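Local coordinates for SusD family protein (Bacteroides uniformis, PDB 7KV1) that probably binds beta-glucans at the cell surface of a gut bacterium, as a glycan-binding member of the SusD family, at residues 144-149 against 202-207; 271-276 against 354-359; 325-330 against 381-386. One frame throughout, in Å; residues are numbered along the deposited sequence.

Contact 1 (144-149 against 202-207); sequences YEMQAR and SKVLPL
Met146 sets CG beside its backbone N (chi1 -73°) and then bends at chi2 (-36°), which brings CE to Ser202 CB at 3.6 Å. This is helix-to-loop packing in the alpha-helical SusD fold. Helix 138-162 meets the chain just as it leaves helix 185-201, where Lys203 breaks the helical course with positive phi. The partners change along the Met146 chain and overlap, from Leu205 at CB to Ser202 at CE. CB rests on Leu205 CD2 at 3.6 Å, and CG lies 3.7 Å from Val204 CG1 and about as near Ser202 OG. The Val204 side chain crosses that of Met146 at about a right angle. No hydrogen bond spans the segments; 212 Å² is buried by packing in which the Ser202 hydroxyl also touches the thioether chain. Cut back to an alanine here, the side chain would keep CB on Leu205 but is likely to leave Val204 CG1 and Ser202 CB without the CG and CE they pack on. Gln147 OE1 bonds to Tyr55 and Arg227, while Ser202 OG bonds to Val199 O and weakly receives Val204 N. Leu205 CD2 also lies 3.9 Å from Gln147 N and 4.1 Å from Gln147 CG.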
ATOM      1  N   TYR A 144       1.748 -21.909  10.960  1.00 28.90           N
ATOM      2  CA  TYR A 144       0.581 -21.809  10.038  1.00 29.72           C
ATOM      3  C   TYR A 144      -0.445 -20.839  10.642  1.00 26.48           C
ATOM      4  O   TYR A 144      -0.956 -19.968   9.925  1.00 29.34           O
ATOM      5  CB  TYR A 144      -0.070 -23.165   9.733  1.00 31.02           C
ATOM      6  CG  TYR A 144       0.832 -24.218   9.134  1.00 35.35           C
ATOM      7  CD1 TYR A 144       1.887 -23.905   8.288  1.00 37.92           C
ATOM      8  CD2 TYR A 144       0.608 -25.559   9.411  1.00 38.59           C
ATOM      9  CE1 TYR A 144       2.703 -24.885   7.743  1.00 39.60           C
ATOM     10  CE2 TYR A 144       1.421 -26.551   8.890  1.00 38.96           C
ATOM     11  CZ  TYR A 144       2.473 -26.219   8.055  1.00 42.57           C
ATOM     12  OH  TYR A 144       3.253 -27.223   7.548  1.00 42.43           O
ATOM     13  N   GLU A 145      -0.671 -20.965  11.947  1.00 24.28           N
ATOM     14  CA  GLU A 145      -1.630 -20.164  12.730  1.00 27.25           C
ATOM     15  C   GLU A 145      -1.263 -18.681  12.639  1.00 26.95           C
ATOM     16  O   GLU A 145      -2.134 -17.866  12.331  1.00 23.90           O
ATOM     17  CB  GLU A 145      -1.596 -20.536  14.206  1.00 28.52           C
ATOM     18  CG  GLU A 145      -2.539 -19.698  15.019  1.00 28.83           C
ATOM     19  CD  GLU A 145      -2.461 -19.887  16.512  1.00 32.28           C
ATOM     20  OE1 GLU A 145      -1.795 -20.823  16.958  1.00 38.63           O
ATOM     21  OE2 GLU A 145      -3.047 -19.079  17.206  1.00 32.79           O
ATOM     22  N   MET A 146      -0.014 -18.351  12.939  1.00 25.53           N
ATOM     23  CA  MET A 146       0.408 -16.939  13.013  1.00 25.82           C
ATOM     24  C   MET A 146       0.432 -16.344  11.604  1.00 23.66           C
ATOM     25  O   MET A 146       0.104 -15.164  11.479  1.00 26.69           O
ATOM     26  CB  MET A 146       1.750 -16.815  13.727  1.00 24.98           C
ATOM     27  CG  MET A 146       1.621 -17.046  15.242  1.00 25.96           C
ATOM     28  SD  MET A 146       0.103 -16.422  16.046  1.00 27.60           S
ATOM     29  CE  MET A 146       0.168 -17.246  17.641  1.00 30.44           C
ATOM     30  N   GLN A 147       0.760 -17.120  10.573  1.00 23.95           N
ATOM     31  CA  GLN A 147       0.704 -16.616   9.177  1.00 24.00           C
ATOM     32  C   GLN A 147      -0.758 -16.281   8.837  1.00 25.04           C
ATOM     33  O   GLN A 147      -1.034 -15.182   8.306  1.00 23.89           O
ATOM     34  CB  GLN A 147       1.293 -17.614   8.190  1.00 24.32           C
ATOM     35  CG  GLN A 147       2.807 -17.627   8.115  1.00 23.49           C
ATOM     36  CD  GLN A 147       3.260 -18.758   7.222  1.00 26.47           C
ATOM     37  OE1 GLN A 147       3.224 -18.661   6.006  1.00 25.98           O
ATOM     38  NE2 GLN A 147       3.698 -19.845   7.832  1.00 25.21           N
ATOM     39  N   ALA A 148      -1.691 -17.167   9.163  1.00 23.38           N
ATOM     40  CA  ALA A 148      -3.118 -16.935   8.859  1.00 24.58           C
ATOM     41  C   ALA A 148      -3.606 -15.702   9.631  1.00 22.84           C
ATOM     42  O   ALA A 148      -4.362 -14.885   9.049  1.00 21.09           O
ATOM     43  CB  ALA A 148      -3.943 -18.161   9.178  1.00 25.09           C
ATOM     44  N   ARG A 149      -3.206 -15.541  10.892  1.00 21.92           N
ATOM     45  CA  ARG A 149      -3.731 -14.411  11.700  1.00 20.86           C
ATOM     46  C   ARG A 149      -3.177 -13.072  11.171  1.00 21.06           C
ATOM     47  O   ARG A 149      -3.916 -12.070  11.154  1.00 23.36           O
ATOM     48  CB  ARG A 149      -3.482 -14.652  13.183  1.00 21.81           C
ATOM     49  CG  ARG A 149      -4.365 -15.770  13.735  1.00 23.98           C
ATOM     50  CD  ARG A 149      -3.981 -16.203  15.132  1.00 25.06           C
ATOM     51  NE  ARG A 149      -4.339 -15.181  16.095  1.00 24.15           N
ATOM     52  CZ  ARG A 149      -3.952 -15.178  17.360  1.00 28.15           C
ATOM     53  NH1 ARG A 149      -3.232 -16.190  17.847  1.00 30.58           N
ATOM     54  NH2 ARG A 149      -4.331 -14.201  18.162  1.00 25.60           N
ATOM     55  N   SER A 202       3.617 -13.576  20.398  1.00 25.32           N
ATOM     56  CA  SER A 202       3.869 -15.037  20.246  1.00 27.48           C
ATOM     57  C   SER A 202       5.354 -15.314  19.940  1.00 31.09           C
ATOM     58  O   SER A 202       5.813 -16.427  20.238  1.00 31.49           O
ATOM     59  CB  SER A 202       2.967 -15.676  19.226  1.00 27.82           C
ATOM     60  OG  SER A 202       3.395 -15.418  17.888  1.00 28.49           O
ATOM     61  N   LYS A 203       6.054 -14.356  19.319  1.00 33.03           N
ATOM     62  CA  LYS A 203       7.408 -14.495  18.708  1.00 30.97           C
ATOM     63  C   LYS A 203       7.571 -15.819  17.953  1.00 32.01           C
ATOM     64  O   LYS A 203       8.679 -16.418  17.994  1.00 26.34           O
ATOM     65  CB  LYS A 203       8.468 -14.327  19.803  1.00 37.71           C
ATOM     66  CG  LYS A 203       8.575 -12.914  20.364  1.00 41.16           C
ATOM     67  CD  LYS A 203       9.903 -12.618  21.040  1.00 45.19           C
ATOM     68  CE  LYS A 203       9.735 -12.068  22.436  1.00 48.62           C
ATOM     69  NZ  LYS A 203       9.090 -10.734  22.418  1.00 53.78           N
ATOM     70  N   VAL A 204       6.556 -16.204  17.182  1.00 28.68           N
ATOM     71  CA  VAL A 204       6.542 -17.422  16.331  1.00 28.36           C
ATOM     72  C   VAL A 204       7.143 -17.134  14.951  1.00 30.07           C
ATOM     73  O   VAL A 204       7.949 -17.977  14.440  1.00 25.52           O
ATOM     74  CB  VAL A 204       5.092 -17.929  16.223  1.00 30.43           C
ATOM     75  CG1 VAL A 204       4.842 -18.780  14.985  1.00 29.61           C
ATOM     76  CG2 VAL A 204       4.688 -18.654  17.485  1.00 30.94           C
ATOM     77  N   LEU A 205       6.719 -16.038  14.302  1.00 28.38           N
ATOM     78  CA  LEU A 205       7.100 -15.809  12.888  1.00 26.14           C
ATOM     79  C   LEU A 205       8.594 -15.535  12.811  1.00 24.78           C
ATOM     80  O   LEU A 205       9.155 -14.854  13.657  1.00 22.00           O
ATOM     81  CB  LEU A 205       6.306 -14.631  12.326  1.00 28.80           C
ATOM     82  CG  LEU A 205       4.787 -14.802  12.308  1.00 28.76           C
ATOM     83  CD1 LEU A 205       4.126 -13.548  11.755  1.00 31.44           C
ATOM     84  CD2 LEU A 205       4.389 -16.011  11.492  1.00 29.60           C
ATOM     85  N   PRO A 206       9.285 -15.999  11.763  1.00 24.28           N
ATOM     86  CA  PRO A 206      10.677 -15.620  11.574  1.00 25.24           C
ATOM     87  C   PRO A 206      10.785 -14.140  11.156  1.00 27.47           C
ATOM     88  O   PRO A 206       9.808 -13.558  10.644  1.00 25.44           O
ATOM     89  CB  PRO A 206      11.130 -16.565  10.471  1.00 27.99           C
ATOM     90  CG  PRO A 206       9.885 -16.815   9.674  1.00 27.60           C
ATOM     91  CD  PRO A 206       8.750 -16.831  10.683  1.00 26.16           C
ATOM     92  N   LEU A 207      11.928 -13.517  11.432  1.00 27.36           N
ATOM     93  CA  LEU A 207      12.075 -12.043  11.274  1.00 29.17           C
ATOM     94  C   LEU A 207      12.015 -11.740   9.782  1.00 29.50           C
ATOM     95  O   LEU A 207      11.246 -10.826   9.393  1.00 24.90           O
ATOM     96  CB  LEU A 207      13.379 -11.518  11.885  1.00 29.58           C
ATOM     97  CG  LEU A 207      13.507  -9.986  11.876  1.00 29.77           C
ATOM     98  CD1 LEU A 207      12.455  -9.338  12.758  1.00 26.98           C
ATOM     99  CD2 LEU A 207      14.890  -9.554  12.307  1.00 29.24           C
TER

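Contact 2 (271-276 against 354-359); sequences SFANIW and RDATCW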
ATOM      1  N   SER A 271      21.440   1.641  -4.727  1.00 26.79           N
ATOM      2  CA  SER A 271      20.803   2.285  -5.906  1.00 25.53           C
ATOM      3  C   SER A 271      19.279   2.253  -5.725  1.00 24.72           C
ATOM      4  O   SER A 271      18.717   1.149  -5.705  1.00 22.17           O
ATOM      5  CB  SER A 271      21.192   1.585  -7.200  1.00 25.59           C
ATOM      6  OG  SER A 271      20.276   1.914  -8.236  1.00 25.22           O
ATOM      7  N   PHE A 272      18.630   3.405  -5.587  1.00 23.64           N
ATOM      8  CA  PHE A 272      17.147   3.485  -5.551  1.00 20.90           C
ATOM      9  C   PHE A 272      16.576   2.889  -6.845  1.00 21.76           C
ATOM     10  O   PHE A 272      15.528   2.199  -6.820  1.00 21.22           O
ATOM     11  CB  PHE A 272      16.730   4.937  -5.432  1.00 21.06           C
ATOM     12  CG  PHE A 272      15.254   5.153  -5.305  1.00 19.86           C
ATOM     13  CD1 PHE A 272      14.635   5.141  -4.053  1.00 20.35           C
ATOM     14  CD2 PHE A 272      14.502   5.420  -6.425  1.00 20.06           C
ATOM     15  CE1 PHE A 272      13.287   5.411  -3.945  1.00 19.41           C
ATOM     16  CE2 PHE A 272      13.159   5.727  -6.310  1.00 21.01           C
ATOM     17  CZ  PHE A 272      12.544   5.692  -5.075  1.00 21.11           C
ATOM     18  N   ALA A 273      17.189   3.232  -7.973  1.00 22.64           N
ATOM     19  CA  ALA A 273      16.772   2.722  -9.305  1.00 24.30           C
ATOM     20  C   ALA A 273      16.734   1.185  -9.309  1.00 23.44           C
ATOM     21  O   ALA A 273      15.787   0.640  -9.832  1.00 24.31           O
ATOM     22  CB  ALA A 273      17.690   3.244 -10.376  1.00 26.62           C
ATOM     23  N   ASN A 274      17.719   0.508  -8.717  1.00 24.67           N
ATOM     24  CA  ASN A 274      17.893  -0.968  -8.753  1.00 27.05           C
ATOM     25  C   ASN A 274      16.770  -1.668  -7.978  1.00 26.15           C
ATOM     26  O   ASN A 274      16.494  -2.861  -8.249  1.00 23.02           O
ATOM     27  CB  ASN A 274      19.260  -1.392  -8.178  1.00 32.70           C
ATOM     28  CG  ASN A 274      20.472  -1.153  -9.071  1.00 37.43           C
ATOM     29  OD1 ASN A 274      20.366  -0.612 -10.177  1.00 38.53           O
ATOM     30  ND2 ASN A 274      21.653  -1.527  -8.580  1.00 39.00           N
ATOM     31  N   ILE A 275      16.140  -0.986  -7.012  1.00 24.85           N
ATOM     32  CA  ILE A 275      14.988  -1.572  -6.273  1.00 21.54           C
ATOM     33  C   ILE A 275      13.966  -2.126  -7.278  1.00 21.94           C
ATOM     34  O   ILE A 275      13.418  -3.228  -7.030  1.00 19.11           O
ATOM     35  CB  ILE A 275      14.321  -0.521  -5.365  1.00 20.97           C
ATOM     36  CG1 ILE A 275      15.208  -0.075  -4.205  1.00 19.87           C
ATOM     37  CG2 ILE A 275      12.993  -1.070  -4.843  1.00 22.35           C
ATOM     38  CD1 ILE A 275      14.745   1.220  -3.574  1.00 19.76           C
ATOM     39  N   TRP A 276      13.663  -1.346  -8.322  1.00 21.08           N
ATOM     40  CA  TRP A 276      12.470  -1.529  -9.203  1.00 23.23           C
ATOM     41  C   TRP A 276      12.745  -2.521 -10.347  1.00 25.89           C
ATOM     42  O   TRP A 276      11.788  -2.870 -11.065  1.00 24.41           O
ATOM     43  CB  TRP A 276      12.038  -0.152  -9.717  1.00 22.00           C
ATOM     44  CG  TRP A 276      11.939   0.775  -8.551  1.00 23.70           C
ATOM     45  CD1 TRP A 276      12.814   1.753  -8.180  1.00 23.10           C
ATOM     46  CD2 TRP A 276      11.006   0.641  -7.468  1.00 20.95           C
ATOM     47  NE1 TRP A 276      12.452   2.271  -6.968  1.00 20.90           N
ATOM     48  CE2 TRP A 276      11.348   1.608  -6.509  1.00 21.30           C
ATOM     49  CE3 TRP A 276       9.875  -0.156  -7.263  1.00 21.94           C
ATOM     50  CZ2 TRP A 276      10.618   1.770  -5.334  1.00 20.44           C
ATOM     51  CZ3 TRP A 276       9.153   0.007  -6.108  1.00 21.08           C
ATOM     52  CH2 TRP A 276       9.540   0.939  -5.148  1.00 21.60           C
ATOM     53  N   ARG A 354      14.113  11.043  -8.823  1.00 25.28           N
ATOM     54  CA  ARG A 354      13.312  11.656  -9.911  1.00 25.71           C
ATOM     55  C   ARG A 354      13.322  10.765 -11.157  1.00 26.88           C
ATOM     56  O   ARG A 354      12.237  10.455 -11.649  1.00 24.56           O
ATOM     57  CB  ARG A 354      13.783  13.044 -10.303  1.00 24.26           C
ATOM     58  CG  ARG A 354      12.851  13.670 -11.332  1.00 24.95           C
ATOM     59  CD  ARG A 354      13.220  15.095 -11.635  1.00 23.70           C
ATOM     60  NE  ARG A 354      14.380  15.131 -12.500  1.00 24.26           N
ATOM     61  CZ  ARG A 354      14.939  16.237 -12.976  1.00 25.90           C
ATOM     62  NH1 ARG A 354      14.475  17.428 -12.646  1.00 27.01           N
ATOM     63  NH2 ARG A 354      15.983  16.149 -13.776  1.00 27.80           N
ATOM     64  N   ASP A 355      14.487  10.380 -11.675  1.00 26.68           N
ATOM     65  CA  ASP A 355      14.502   9.574 -12.927  1.00 28.81           C
ATOM     66  C   ASP A 355      13.996   8.142 -12.649  1.00 23.90           C
ATOM     67  O   ASP A 355      13.389   7.565 -13.548  1.00 23.79           O
ATOM     68  CB  ASP A 355      15.863   9.660 -13.611  1.00 33.99           C
ATOM     69  CG  ASP A 355      16.187  11.040 -14.185  1.00 35.43           C
ATOM     70  OD1 ASP A 355      15.281  11.960 -14.235  1.00 39.34           O
ATOM     71  OD2 ASP A 355      17.349  11.203 -14.545  1.00 41.46           O
ATOM     72  N   ALA A 356      14.121   7.600 -11.440  1.00 21.92           N
ATOM     73  CA  ALA A 356      13.588   6.246 -11.121  1.00 22.58           C
ATOM     74  C   ALA A 356      12.072   6.300 -10.898  1.00 20.78           C
ATOM     75  O   ALA A 356      11.440   5.219 -10.854  1.00 22.52           O
ATOM     76  CB  ALA A 356      14.229   5.668  -9.889  1.00 24.54           C
ATOM     77  N   THR A 357      11.516   7.485 -10.723  1.00 19.79           N
ATOM     78  CA  THR A 357      10.076   7.659 -10.355  1.00 20.52           C
ATOM     79  C   THR A 357       9.285   8.036 -11.606  1.00 19.97           C
ATOM     80  O   THR A 357       8.160   7.543 -11.792  1.00 19.49           O
ATOM     81  CB  THR A 357       9.943   8.679  -9.215  1.00 19.82           C
ATOM     82  OG1 THR A 357      10.582   8.138  -8.057  1.00 19.14           O
ATOM     83  CG2 THR A 357       8.503   8.996  -8.908  1.00 20.66           C
ATOM     84  N   CYS A 358       9.855   8.921 -12.413  1.00 19.33           N
ATOM     85  CA  CYS A 358       9.157   9.661 -13.477  1.00 21.55           C
ATOM     86  C   CYS A 358       9.667   9.168 -14.823  1.00 20.46           C
ATOM     87  O   CYS A 358      10.846   9.400 -15.132  1.00 20.40           O
ATOM     88  CB  CYS A 358       9.373  11.163 -13.332  1.00 23.29           C
ATOM     89  SG  CYS A 358       8.974  11.811 -11.689  1.00 25.71           S
ATOM     90  N   TRP A 359       8.818   8.493 -15.587  1.00 19.47           N
ATOM     91  CA  TRP A 359       9.100   8.141 -17.002  1.00 20.52           C
ATOM     92  C   TRP A 359       8.599   9.282 -17.876  1.00 20.69           C
ATOM     93  O   TRP A 359       7.375   9.447 -17.978  1.00 22.26           O
ATOM     94  CB  TRP A 359       8.447   6.813 -17.341  1.00 22.19           C
ATOM     95  CG  TRP A 359       8.527   6.435 -18.782  1.00 23.62           C
ATOM     96  CD1 TRP A 359       9.421   6.873 -19.724  1.00 24.84           C
ATOM     97  CD2 TRP A 359       7.675   5.479 -19.431  1.00 23.60           C
ATOM     98  NE1 TRP A 359       9.188   6.241 -20.915  1.00 25.37           N
ATOM     99  CE2 TRP A 359       8.127   5.373 -20.760  1.00 27.45           C
ATOM    100  CE3 TRP A 359       6.588   4.706 -19.008  1.00 27.25           C
ATOM    101  CZ2 TRP A 359       7.472   4.563 -21.681  1.00 26.45           C
ATOM    102  CZ3 TRP A 359       5.969   3.869 -19.909  1.00 29.65           C
ATOM    103  CH2 TRP A 359       6.421   3.794 -21.226  1.00 29.29           C
TER
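At the end of the helix that presents Ala356 and Thr357 to Phe272, one carbonyl oxygen takes two backbone donors: Arg354 O receives Cys358 N at 2.9 Å and Thr357 N at 3.2 Å. This double grip closes the last turn, where the chain passes from helix to strand at Cys358. The turn is pressed against the short, weakly bonded helix 272-275, whose start is capped by Ser271: Asn274 N donates to Ser271 OG at 3.0 Å, with 146° at the hydrogen.

Between the two helices the evidence is for packing without polar bonds, since no hydrogen bond crosses and only 146 Å² is buried. Ala356 CB points at the backbone of Ala273, and both residues being small lets the backbones approach, Ala273 CA and Ala356 CA being 5.1 Å apart. Ala356 CB makes most of the contacts. It lies in the plane of the Phe272 ring, at its edge, 3.5 Å from Phe272 CD2, and it also sits 3.9 Å from Ala273 CA. The Phe272 chi1 (-177°) carries the ring across to Ala356, and chi2 near 90° turns its CD2-CE2 edge to the methyl. Thr357 OG1 approaches Phe272 CE2 more loosely, its own hydrogen bond being made to Arg353 O.

Trp276 turns its NE1 toward one face of the Phe272 ring, 3.6 Å above it and displaced toward the rim, and Ile275 CG2 lies over the Trp276 ring. Phe272 and Ile275 touch Arg407 of strand 403-407 and Arg440 of helix 429-440, and Ile275 O accepts from Arg404. The contact thus joins helix 272-275 to helix 353-357, whose end runs into strand 358-360, paired with strand 376-378.

Contact 3 (325-330 against 381-386); sequences DGWSKG and YRPYDK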
ATOM      1  N   ASP A 325      13.197   1.365 -26.602  1.00 42.83           N
ATOM      2  CA  ASP A 325      14.167   0.232 -26.630  1.00 47.26           C
ATOM      3  C   ASP A 325      13.614  -0.963 -25.834  1.00 42.83           C
ATOM      4  O   ASP A 325      13.807  -2.109 -26.274  1.00 41.36           O
ATOM      5  CB  ASP A 325      15.547   0.661 -26.121  1.00 53.41           C
ATOM      6  CG  ASP A 325      16.195   1.776 -26.936  1.00 64.30           C
ATOM      7  OD1 ASP A 325      15.671   2.086 -28.030  1.00 68.00           O
ATOM      8  OD2 ASP A 325      17.228   2.331 -26.471  1.00 74.11           O
ATOM      9  N   GLY A 326      12.943  -0.711 -24.703  1.00 38.11           N
ATOM     10  CA  GLY A 326      12.535  -1.750 -23.738  1.00 34.63           C
ATOM     11  C   GLY A 326      11.106  -2.231 -23.928  1.00 29.42           C
ATOM     12  O   GLY A 326      10.770  -3.300 -23.368  1.00 28.10           O
ATOM     13  N   TRP A 327      10.281  -1.498 -24.679  1.00 30.14           N
ATOM     14  CA  TRP A 327       8.850  -1.868 -24.866  1.00 32.46           C
ATOM     15  C   TRP A 327       8.430  -1.658 -26.318  1.00 29.92           C
ATOM     16  O   TRP A 327       8.455  -0.510 -26.785  1.00 29.08           O
ATOM     17  CB  TRP A 327       7.975  -1.074 -23.891  1.00 28.61           C
ATOM     18  CG  TRP A 327       6.585  -1.595 -23.684  1.00 26.85           C
ATOM     19  CD1 TRP A 327       6.187  -2.881 -23.461  1.00 25.43           C
ATOM     20  CD2 TRP A 327       5.402  -0.787 -23.579  1.00 24.08           C
ATOM     21  NE1 TRP A 327       4.829  -2.931 -23.276  1.00 27.66           N
ATOM     22  CE2 TRP A 327       4.328  -1.659 -23.345  1.00 23.04           C
ATOM     23  CE3 TRP A 327       5.154   0.583 -23.708  1.00 21.53           C
ATOM     24  CZ2 TRP A 327       3.038  -1.192 -23.183  1.00 22.50           C
ATOM     25  CZ3 TRP A 327       3.873   1.040 -23.559  1.00 19.92           C
ATOM     26  CH2 TRP A 327       2.837   0.162 -23.294  1.00 22.66           C
ATOM     27  N   SER A 328       7.997  -2.739 -26.973  1.00 35.13           N
ATOM     28  CA  SER A 328       7.680  -2.773 -28.428  1.00 35.46           C
ATOM     29  C   SER A 328       6.357  -2.068 -28.742  1.00 40.68           C
ATOM     30  O   SER A 328       5.404  -2.100 -27.896  1.00 38.87           O
ATOM     31  CB  SER A 328       7.642  -4.192 -28.917  1.00 38.44           C
ATOM     32  OG  SER A 328       8.911  -4.793 -28.734  1.00 39.22           O
ATOM     33  N   LYS A 329       6.268  -1.520 -29.952  1.00 41.43           N
ATOM     34  CA  LYS A 329       4.997  -1.087 -30.581  1.00 45.18           C
ATOM     35  C   LYS A 329       4.014  -2.272 -30.524  1.00 43.19           C
ATOM     36  O   LYS A 329       4.502  -3.412 -30.518  1.00 40.81           O
ATOM     37  CB  LYS A 329       5.282  -0.614 -32.012  1.00 52.19           C
ATOM     38  CG  LYS A 329       4.193   0.263 -32.607  1.00 60.06           C
ATOM     39  CD  LYS A 329       4.439   0.738 -34.020  1.00 61.73           C
ATOM     40  CE  LYS A 329       3.536   1.904 -34.365  1.00 64.02           C
ATOM     41  NZ  LYS A 329       3.158   1.890 -35.793  1.00 70.37           N
ATOM     42  N   GLY A 330       2.702  -1.998 -30.442  1.00 37.50           N
ATOM     43  CA  GLY A 330       1.610  -2.986 -30.508  1.00 36.97           C
ATOM     44  C   GLY A 330       1.287  -3.623 -29.171  1.00 38.13           C
ATOM     45  O   GLY A 330       0.545  -4.648 -29.154  1.00 37.49           O
ATOM     46  N   TYR A 381       6.941   0.976 -12.096  1.00 21.88           N
ATOM     47  CA  TYR A 381       6.169  -0.203 -12.547  1.00 22.66           C
ATOM     48  C   TYR A 381       5.843  -0.071 -14.040  1.00 20.63           C
ATOM     49  O   TYR A 381       4.834  -0.618 -14.461  1.00 21.13           O
ATOM     50  CB  TYR A 381       4.928  -0.398 -11.655  1.00 21.24           C
ATOM     51  CG  TYR A 381       5.244  -0.720 -10.212  1.00 23.22           C
ATOM     52  CD1 TYR A 381       5.710  -1.975  -9.848  1.00 22.77           C
ATOM     53  CD2 TYR A 381       5.025   0.207  -9.198  1.00 22.07           C
ATOM     54  CE1 TYR A 381       5.988  -2.288  -8.525  1.00 24.39           C
ATOM     55  CE2 TYR A 381       5.298  -0.093  -7.871  1.00 22.02           C
ATOM     56  CZ  TYR A 381       5.781  -1.349  -7.530  1.00 22.10           C
ATOM     57  OH  TYR A 381       6.049  -1.690  -6.233  1.00 22.13           O
ATOM     58  N   ARG A 382       6.708   0.578 -14.822  1.00 20.12           N
ATOM     59  CA  ARG A 382       6.470   0.753 -16.264  1.00 20.71           C
ATOM     60  C   ARG A 382       6.621  -0.600 -16.962  1.00 22.03           C
ATOM     61  O   ARG A 382       7.301  -1.515 -16.488  1.00 18.80           O
ATOM     62  CB  ARG A 382       7.357   1.846 -16.860  1.00 23.44           C
ATOM     63  CG  ARG A 382       8.838   1.510 -16.893  1.00 24.73           C
ATOM     64  CD  ARG A 382       9.452   2.195 -18.083  1.00 27.96           C
ATOM     65  NE  ARG A 382       9.065   1.528 -19.308  1.00 27.87           N
ATOM     66  CZ  ARG A 382       9.484   1.867 -20.519  1.00 29.77           C
ATOM     67  NH1 ARG A 382      10.289   2.895 -20.706  1.00 27.87           N
ATOM     68  NH2 ARG A 382       9.058   1.181 -21.557  1.00 34.43           N
ATOM     69  N   PRO A 383       5.905  -0.795 -18.088  1.00 21.71           N
ATOM     70  CA  PRO A 383       6.004  -2.038 -18.844  1.00 22.48           C
ATOM     71  C   PRO A 383       7.338  -2.088 -19.603  1.00 21.76           C
ATOM     72  O   PRO A 383       7.767  -1.043 -20.121  1.00 23.61           O
ATOM     73  CB  PRO A 383       4.820  -1.993 -19.818  1.00 22.32           C
ATOM     74  CG  PRO A 383       4.598  -0.502 -20.020  1.00 21.93           C
ATOM     75  CD  PRO A 383       4.948   0.141 -18.688  1.00 23.36           C
ATOM     76  N   TYR A 384       7.916  -3.287 -19.632  1.00 22.73           N
ATOM     77  CA  TYR A 384       9.084  -3.710 -20.449  1.00 26.63           C
ATOM     78  C   TYR A 384       8.803  -5.068 -21.095  1.00 26.04           C
ATOM     79  O   TYR A 384       8.318  -5.947 -20.372  1.00 27.11           O
ATOM     80  CB  TYR A 384      10.323  -3.870 -19.566  1.00 26.57           C
ATOM     81  CG  TYR A 384      10.940  -2.562 -19.163  1.00 28.25           C
ATOM     82  CD1 TYR A 384      11.494  -1.731 -20.115  1.00 30.23           C
ATOM     83  CD2 TYR A 384      10.929  -2.135 -17.852  1.00 28.42           C
ATOM     84  CE1 TYR A 384      12.057  -0.518 -19.772  1.00 33.77           C
ATOM     85  CE2 TYR A 384      11.495  -0.928 -17.489  1.00 27.58           C
ATOM     86  CZ  TYR A 384      12.050  -0.120 -18.449  1.00 30.56           C
ATOM     87  OH  TYR A 384      12.586   1.073 -18.125  1.00 35.28           O
ATOM     88  N   ASP A 385       9.198  -5.278 -22.362  1.00 33.05           N
ATOM     89  CA  ASP A 385       9.032  -6.601 -23.049  1.00 34.16           C
ATOM     90  C   ASP A 385       9.655  -7.713 -22.197  1.00 34.40           C
ATOM     91  O   ASP A 385       8.999  -8.735 -21.965  1.00 35.33           O
ATOM     92  CB  ASP A 385       9.643  -6.632 -24.455  1.00 35.25           C
ATOM     93  CG  ASP A 385       9.009  -5.642 -25.409  1.00 35.30           C
ATOM     94  OD1 ASP A 385       7.804  -5.379 -25.287  1.00 36.87           O
ATOM     95  OD2 ASP A 385       9.741  -5.103 -26.232  1.00 45.87           O
ATOM     96  N   LYS A 386      10.863  -7.509 -21.692  1.00 37.62           N
ATOM     97  CA  LYS A 386      11.578  -8.545 -20.902  1.00 40.95           C
ATOM     98  C   LYS A 386      10.752  -8.998 -19.685  1.00 41.86           C
ATOM     99  O   LYS A 386      11.100 -10.044 -19.153  1.00 41.05           O
ATOM    100  CB  LYS A 386      12.944  -8.007 -20.471  1.00 46.55           C
ATOM    101  CG  LYS A 386      12.891  -6.811 -19.531  1.00 47.62           C
ATOM    102  CD  LYS A 386      14.238  -6.435 -18.958  1.00 46.34           C
ATOM    103  CE  LYS A 386      14.134  -5.738 -17.623  1.00 43.72           C
ATOM    104  NZ  LYS A 386      13.722  -6.701 -16.578  1.00 43.56           N
TER
HETATM  105  O   HOH W   1      12.492  -4.988 -22.484  1.00 33.67           O
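Pro383 sets its CB and CG over one face of the Trp327 indole in a junction of two irregular loops within the SusD-family region, and the contact is tightly packed here. Pro383 CG stands 3.5 Å from the centroid of the six-membered ring of Trp327 and only 9° off its normal, a CH-pi contact. Arg382 packs beside it. Its NE and NH2 hold Pro383 O side-on, NH2 at 2.9 Å, with the oxygen close to the guanidinium plane; the edge of that group then meets Trp327 CB at 3.4 Å from NH2. Tyr384 CE1 sits over one guanidinium face, and Asp324 forms a salt bridge with Arg382 NH1. Trp327 NE1 is satisfied by Tyr399 OH. At Gly326 a side chain would run into the Tyr384 ring.

The Asp385 carboxylate clasps Ser328 twice. Ser328 N reaches the syn lone pair of Asp385 OD1 at 3.1 Å, nearly straight at 175°, whereas Ser328 OG donates to Asp385 OD2 at 2.7 Å from above the carboxylate plane. In contrast to the packed indole and proline, the looser side is wet: Gly326 O takes both Asp385 N, at 2.7 Å, and a water. That water donates to Gly326 O at 2.6 Å and accepts from Lys386 N at 3.1 Å.

In the fold
From the N terminus, contact 1 comes first, closing a largely helical excursion of 52 residues from helix 138-162 to the loop after helix 185-201. It is complete before the others open and lies apart, its centre 33 Å from that of contact 2 and 39 Å from that of contact 3. Contacts 2 and 3 cross: segment 325-330 falls inside the loop closed by contact 2, and 354-359 inside the loop closed by contact 3. Their centres are 16 Å apart, and they touch where Trp359 makes a cation-pi contact with Arg382. Together they tie helix 272-275 to the antiparallel pair 358-360/376-378 and to the loops at 325-330 and 381-386.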